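Bartonella effector protein (Bep) substrate of VirB T4SS (Bartonella sp. 1-1C, PDB 4PY3) probably transfers AMP from ATP to threonine or tyrosine residues of target proteins through its N-terminal Fic domain, the part present in this chain. Local coordinates at residues K31-V36 with S72-A77; N128-L133 with D140-L145. One frame throughout, in Å; residues are numbered along the deposited sequence.

Overall arrangement
Helix-to-loop packing recurs at two distant places in this largely helical Fic domain. Contact 1 sets the N-terminal part of helix 30-48 against the loop that follows helix 59-70 and precedes the short strand 85-86. Contact 2 comes later in the chain, where the loop between helices 113-126 and 135-152 lies against the second of these helices. They share no helix or strand and lie on opposite sides of the chain's centre, their centres about 32 Å apart. One thus joins elements well separated in sequence, the other consecutive ones, at separate places in one domain.

Contact 1 of 2, residues K31-V36 with S72-A77; sequences KKLAHV and STFEWA
L33 meets the second segment from the first full turn of helix 30-48, reaching T73 and F74 in the loop after helix 59-70. Its CG stands anti to the backbone N (chi1 179°), which swings the branched end round to the loop. The branch then divides the work: L33 CD1 packs on T73 CG2 at 3.8 Å, the two side chains crossing at a slant, while L33 CD2 approaches F74 CE1 obliquely at 4.4 Å. The same T73 methyl lies over the centre of the F74 ring, 3.7 Å above its plane, and W76 CZ2 sits nearer the rim of the opposite face. The F74 ring thus lies between T73, just before it, and W76, two residues after it, and L33 adds apolar cover to this small cluster. F74 to A77 form a type I beta turn, closed by A77 N donating to F74 O. The helix packs here on an irregular, turn-containing connection of the Fic domain. Farther along the helix, V36 points its CB toward the loop, but V36 CG1 stays 4.9 Å from T73 OG1; its side chain rests on H25 and I27. The hydroxyl of T73 has a separate role: T73 OG1 is hydrogen-bonded to H25 NE2, leaving the methyl branch to face the leucine.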
loop_
_atom_site.group_PDB
_atom_site.type_symbol
_atom_site.label_atom_id
_atom_site.label_comp_id
_atom_site.label_asym_id
_atom_site.label_seq_id
_atom_site.Cartn_x
_atom_site.Cartn_y
_atom_site.Cartn_z
ATOM N N LYS A 31 12.502 -12.900 9.935
ATOM C CA LYS A 31 13.618 -12.155 9.368
ATOM C C LYS A 31 13.981 -12.651 7.967
ATOM O O LYS A 31 14.091 -11.852 7.037
ATOM C CB LYS A 31 14.834 -12.253 10.289
ATOM N N LYS A 32 14.150 -13.964 7.816
ATOM C CA LYS A 32 14.486 -14.543 6.514
ATOM C C LYS A 32 13.348 -14.343 5.514
ATOM O O LYS A 32 13.594 -14.052 4.347
ATOM C CB LYS A 32 14.832 -16.031 6.622
ATOM N N LEU A 33 12.108 -14.474 5.980
ATOM C CA LEU A 33 10.941 -14.253 5.129
ATOM C C LEU A 33 10.959 -12.848 4.535
ATOM O O LEU A 33 10.747 -12.678 3.347
ATOM C CB LEU A 33 9.637 -14.468 5.907
ATOM C CG LEU A 33 8.333 -14.241 5.126
ATOM C CD1 LEU A 33 8.271 -15.098 3.875
ATOM C CD2 LEU A 33 7.128 -14.527 6.008
ATOM N N ALA A 34 11.219 -11.851 5.377
ATOM C CA ALA A 34 11.337 -10.458 4.927
ATOM C C ALA A 34 12.327 -10.317 3.772
ATOM O O ALA A 34 12.005 -9.700 2.769
ATOM C CB ALA A 34 11.744 -9.552 6.081
ATOM N N HIS A 35 13.507 -10.919 3.915
ATOM C CA HIS A 35 14.566 -10.862 2.895
ATOM C C HIS A 35 14.104 -11.477 1.568
ATOM O O HIS A 35 14.249 -10.879 0.510
ATOM C CB HIS A 35 15.794 -11.699 3.379
ATOM C CG HIS A 35 17.128 -11.288 2.823
ATOM N ND1 HIS A 35 17.483 -11.450 1.496
ATOM C CD2 HIS A 35 18.234 -10.818 3.449
ATOM C CE1 HIS A 35 18.730 -11.041 1.323
ATOM N NE2 HIS A 35 19.209 -10.656 2.493
ATOM N N VAL A 36 13.600 -12.709 1.638
ATOM C CA VAL A 36 13.158 -13.447 0.451
ATOM C C VAL A 36 12.033 -12.677 -0.229
ATOM O O VAL A 36 11.931 -12.620 -1.448
ATOM C CB VAL A 36 12.675 -14.860 0.831
ATOM C CG1 VAL A 36 11.954 -15.536 -0.326
ATOM C CG2 VAL A 36 13.856 -15.717 1.275
ATOM N N SER A 72 4.621 -14.922 -5.277
ATOM C CA SER A 72 5.610 -15.987 -5.079
ATOM C C SER A 72 5.759 -16.371 -3.606
ATOM O O SER A 72 6.332 -17.420 -3.298
ATOM C CB SER A 72 6.969 -15.586 -5.639
ATOM O OG SER A 72 6.957 -15.576 -7.051
ATOM N N THR A 73 5.222 -15.529 -2.722
ATOM C CA THR A 73 5.393 -15.653 -1.288
ATOM C C THR A 73 4.087 -15.914 -0.533
ATOM O O THR A 73 4.045 -16.773 0.335
ATOM C CB THR A 73 6.037 -14.383 -0.732
ATOM O OG1 THR A 73 7.336 -14.236 -1.308
ATOM C CG2 THR A 73 6.172 -14.446 0.779
ATOM N N PHE A 74 3.028 -15.178 -0.851
ATOM C CA PHE A 74 1.771 -15.330 -0.130
ATOM C C PHE A 74 0.663 -15.835 -1.030
ATOM O O PHE A 74 0.403 -15.255 -2.083
ATOM C CB PHE A 74 1.340 -14.009 0.508
ATOM C CG PHE A 74 2.288 -13.504 1.552
ATOM C CD1 PHE A 74 2.628 -14.297 2.632
ATOM C CD2 PHE A 74 2.839 -12.226 1.459
ATOM C CE1 PHE A 74 3.500 -13.837 3.598
ATOM C CE2 PHE A 74 3.705 -11.751 2.429
ATOM C CZ PHE A 74 4.039 -12.558 3.495
ATOM N N GLU A 75 -0.023 -16.874 -0.568
ATOM C CA GLU A 75 -1.135 -17.474 -1.280
ATOM C C GLU A 75 -2.258 -16.459 -1.523
ATOM O O GLU A 75 -2.905 -16.501 -2.554
ATOM C CB GLU A 75 -1.697 -18.682 -0.505
ATOM C CG GLU A 75 -0.738 -19.865 -0.378
ATOM C CD GLU A 75 -1.342 -21.061 0.362
ATOM O OE1 GLU A 75 -2.548 -21.355 0.177
ATOM O OE2 GLU A 75 -0.625 -21.695 1.151
ATOM N N TRP A 76 -2.442 -15.538 -0.581
ATOM C CA TRP A 76 -3.511 -14.535 -0.629
ATOM C C TRP A 76 -3.093 -13.234 -1.337
ATOM O O TRP A 76 -3.824 -12.251 -1.308
ATOM C CB TRP A 76 -3.992 -14.195 0.794
ATOM C CG TRP A 76 -2.863 -13.954 1.752
ATOM C CD1 TRP A 76 -2.258 -14.896 2.535
ATOM C CD2 TRP A 76 -2.201 -12.716 2.026
ATOM N NE1 TRP A 76 -1.252 -14.323 3.264
ATOM C CE2 TRP A 76 -1.199 -12.986 2.972
ATOM C CE3 TRP A 76 -2.359 -11.398 1.557
ATOM C CZ2 TRP A 76 -0.355 -11.996 3.468
ATOM C CZ3 TRP A 76 -1.516 -10.416 2.040
ATOM C CH2 TRP A 76 -0.531 -10.711 2.999
ATOM N N ALA A 77 -1.930 -13.235 -1.982
ATOM C CA ALA A 77 -1.472 -12.042 -2.667
ATOM C C ALA A 77 -2.598 -11.513 -3.547
ATOM O O ALA A 77 -3.234 -12.274 -4.275
ATOM C CB ALA A 77 -0.240 -12.333 -3.508
#

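Contact 2 of 2, residues N128-L133 with D140-L145; sequences NNLQGL and DEAAKL
With CG anti to the carbonyl carbon (chi1 -69°), L130 directs its isobutyl group from the loop onto helix 135-152, where three residues receive it. E141 is bent at chi2 (80°): its CB faces the leucine while the carboxylate turns off from the loop. The tertiary carbon L130 CG lies 3.9 Å from E141 CB. Each methyl has its own partner one turn or less along the helix. L130 CD2 settles against A142, 3.6 Å from CA and 3.7 Å from CB, so that it touches the backbone as well as the methyl. L130 CD1 goes to L145 CD2 at 3.8 Å, and these two leucines run past each other in opposite directions. The contact is wholly apolar, with no hydrogen bond between the segments.

Within the segments, polar bonds hold each piece in shape. N128 O accepts from both Q131 N and Q131 NE2, which approach from opposite faces of its carbonyl plane; the bond from Q131 NE2 to N128 O is 3.1 Å long and bent to 138° at the hydrogen. On the helix, K144 NZ meets D140 OD2 on its syn side at 3.0 Å, though tilted out of the carboxylate plane, a salt bridge across one helical turn.

Beyond the two segments, L133 O is hydrogen-bonded to H176 NE2, and N129 bonds weakly to Q55 and F57. L130 and L145 both rest on L124 of helix 113-126, while L170 and F167 of helix 159-173 touch L130 and L145 respectively. N128, with positive phi, is the C-prime residue of the Schellman motif that ends helix 113-126. The whole is the helix-loop-helix connection between helices 113-126 and 135-152 of the Fic domain, in which the leucine two residues beyond that C-prime position packs against the following helix.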
loop_
_atom_site.group_PDB
_atom_site.type_symbol
_atom_site.label_atom_id
_atom_site.label_comp_id
_atom_site.label_asym_id
_atom_site.label_seq_id
_atom_site.Cartn_x
_atom_site.Cartn_y
_atom_site.Cartn_z
ATOM N N ASN A 128 -9.614 12.768 -12.623
ATOM C CA ASN A 128 -8.908 12.323 -13.824
ATOM C C ASN A 128 -7.482 11.840 -13.537
ATOM O O ASN A 128 -6.531 12.261 -14.199
ATOM C CB ASN A 128 -8.893 13.463 -14.856
ATOM C CG ASN A 128 -8.954 12.970 -16.291
ATOM O OD1 ASN A 128 -9.207 11.798 -16.562
ATOM N ND2 ASN A 128 -8.731 13.883 -17.217
ATOM N N ASN A 129 -7.348 10.966 -12.526
ATOM C CA ASN A 129 -6.058 10.396 -12.129
ATOM C C ASN A 129 -4.988 11.441 -11.812
ATOM O O ASN A 129 -3.790 11.192 -11.962
ATOM C CB ASN A 129 -5.574 9.445 -13.218
ATOM C CG ASN A 129 -6.585 8.351 -13.512
ATOM O OD1 ASN A 129 -7.150 7.729 -12.600
ATOM N ND2 ASN A 129 -6.824 8.115 -14.781
ATOM N N LEU A 130 -5.443 12.616 -11.376
ATOM C CA LEU A 130 -4.591 13.773 -11.089
ATOM C C LEU A 130 -3.746 14.254 -12.287
ATOM O O LEU A 130 -2.648 14.785 -12.102
ATOM C CB LEU A 130 -3.671 13.525 -9.874
ATOM C CG LEU A 130 -3.967 13.382 -8.385
ATOM C CD1 LEU A 130 -5.194 12.538 -8.296
ATOM C CD2 LEU A 130 -2.811 12.792 -7.571
ATOM N N GLN A 131 -4.257 14.077 -13.502
ATOM C CA GLN A 131 -3.572 14.565 -14.700
ATOM C C GLN A 131 -3.879 16.025 -14.950
ATOM O O GLN A 131 -4.832 16.573 -14.398
ATOM C CB GLN A 131 -3.995 13.763 -15.917
ATOM C CG GLN A 131 -3.595 12.313 -15.848
ATOM C CD GLN A 131 -4.247 11.595 -16.973
ATOM O OE1 GLN A 131 -3.791 11.703 -18.102
ATOM N NE2 GLN A 131 -5.365 10.953 -16.706
ATOM N N GLY A 132 -3.063 16.651 -15.792
ATOM C CA GLY A 132 -3.282 18.040 -16.188
ATOM C C GLY A 132 -3.126 19.025 -15.046
ATOM O O GLY A 132 -3.810 20.050 -15.000
ATOM N N LEU A 133 -2.213 18.719 -14.131
ATOM C CA LEU A 133 -1.946 19.579 -12.991
ATOM C C LEU A 133 -0.489 19.990 -12.955
ATOM O O LEU A 133 0.374 19.317 -13.515
ATOM C CB LEU A 133 -2.279 18.873 -11.676
ATOM C CG LEU A 133 -3.730 18.378 -11.482
ATOM C CD1 LEU A 133 -3.895 17.505 -10.249
ATOM C CD2 LEU A 133 -4.650 19.576 -11.366
ATOM N N ASP A 140 -0.049 18.332 -3.772
ATOM C CA ASP A 140 -1.117 18.591 -2.806
ATOM C C ASP A 140 -2.171 17.487 -2.859
ATOM O O ASP A 140 -2.487 16.878 -1.832
ATOM C CB ASP A 140 -1.757 19.954 -3.072
ATOM C CG ASP A 140 -2.812 20.318 -2.035
ATOM O OD1 ASP A 140 -2.454 20.586 -0.866
ATOM O OD2 ASP A 140 -4.009 20.360 -2.401
ATOM N N GLU A 141 -2.696 17.216 -4.051
ATOM C CA GLU A 141 -3.767 16.226 -4.178
ATOM C C GLU A 141 -3.292 14.826 -3.864
ATOM O O GLU A 141 -4.020 14.050 -3.280
ATOM C CB GLU A 141 -4.346 16.129 -5.580
ATOM C CG GLU A 141 -5.846 15.849 -5.589
ATOM C CD GLU A 141 -6.681 17.093 -5.344
ATOM O OE1 GLU A 141 -6.087 18.181 -5.112
ATOM O OE2 GLU A 141 -7.932 16.977 -5.395
ATOM N N ALA A 142 -2.101 14.496 -4.348
ATOM C CA ALA A 142 -1.557 13.172 -4.184
ATOM C C ALA A 142 -1.347 12.859 -2.710
ATOM O O ALA A 142 -1.674 11.759 -2.256
ATOM C CB ALA A 142 -0.260 13.025 -4.960
ATOM N N ALA A 143 -0.815 13.823 -1.969
ATOM C CA ALA A 143 -0.552 13.623 -0.547
ATOM C C ALA A 143 -1.817 13.294 0.239
ATOM O O ALA A 143 -1.791 12.451 1.133
ATOM C CB ALA A 143 0.119 14.847 0.046
ATOM N N LYS A 144 -2.911 13.979 -0.083
ATOM C CA LYS A 144 -4.198 13.746 0.576
ATOM C C LYS A 144 -4.728 12.341 0.307
ATOM O O LYS A 144 -5.214 11.666 1.219
ATOM C CB LYS A 144 -5.234 14.797 0.139
ATOM C CG LYS A 144 -5.020 16.163 0.752
ATOM C CD LYS A 144 -5.894 17.212 0.077
ATOM C CE LYS A 144 -5.921 18.558 0.786
ATOM N NZ LYS A 144 -5.871 19.690 -0.172
ATOM N N LEU A 145 -4.625 11.912 -0.949
ATOM C CA LEU A 145 -5.055 10.575 -1.373
ATOM C C LEU A 145 -4.166 9.478 -0.752
ATOM O O LEU A 145 -4.652 8.390 -0.424
ATOM C CB LEU A 145 -5.083 10.465 -2.925
ATOM C CG LEU A 145 -6.247 10.736 -3.889
ATOM C CD1 LEU A 145 -6.466 12.210 -3.882
ATOM C CD2 LEU A 145 -6.221 10.309 -5.386
#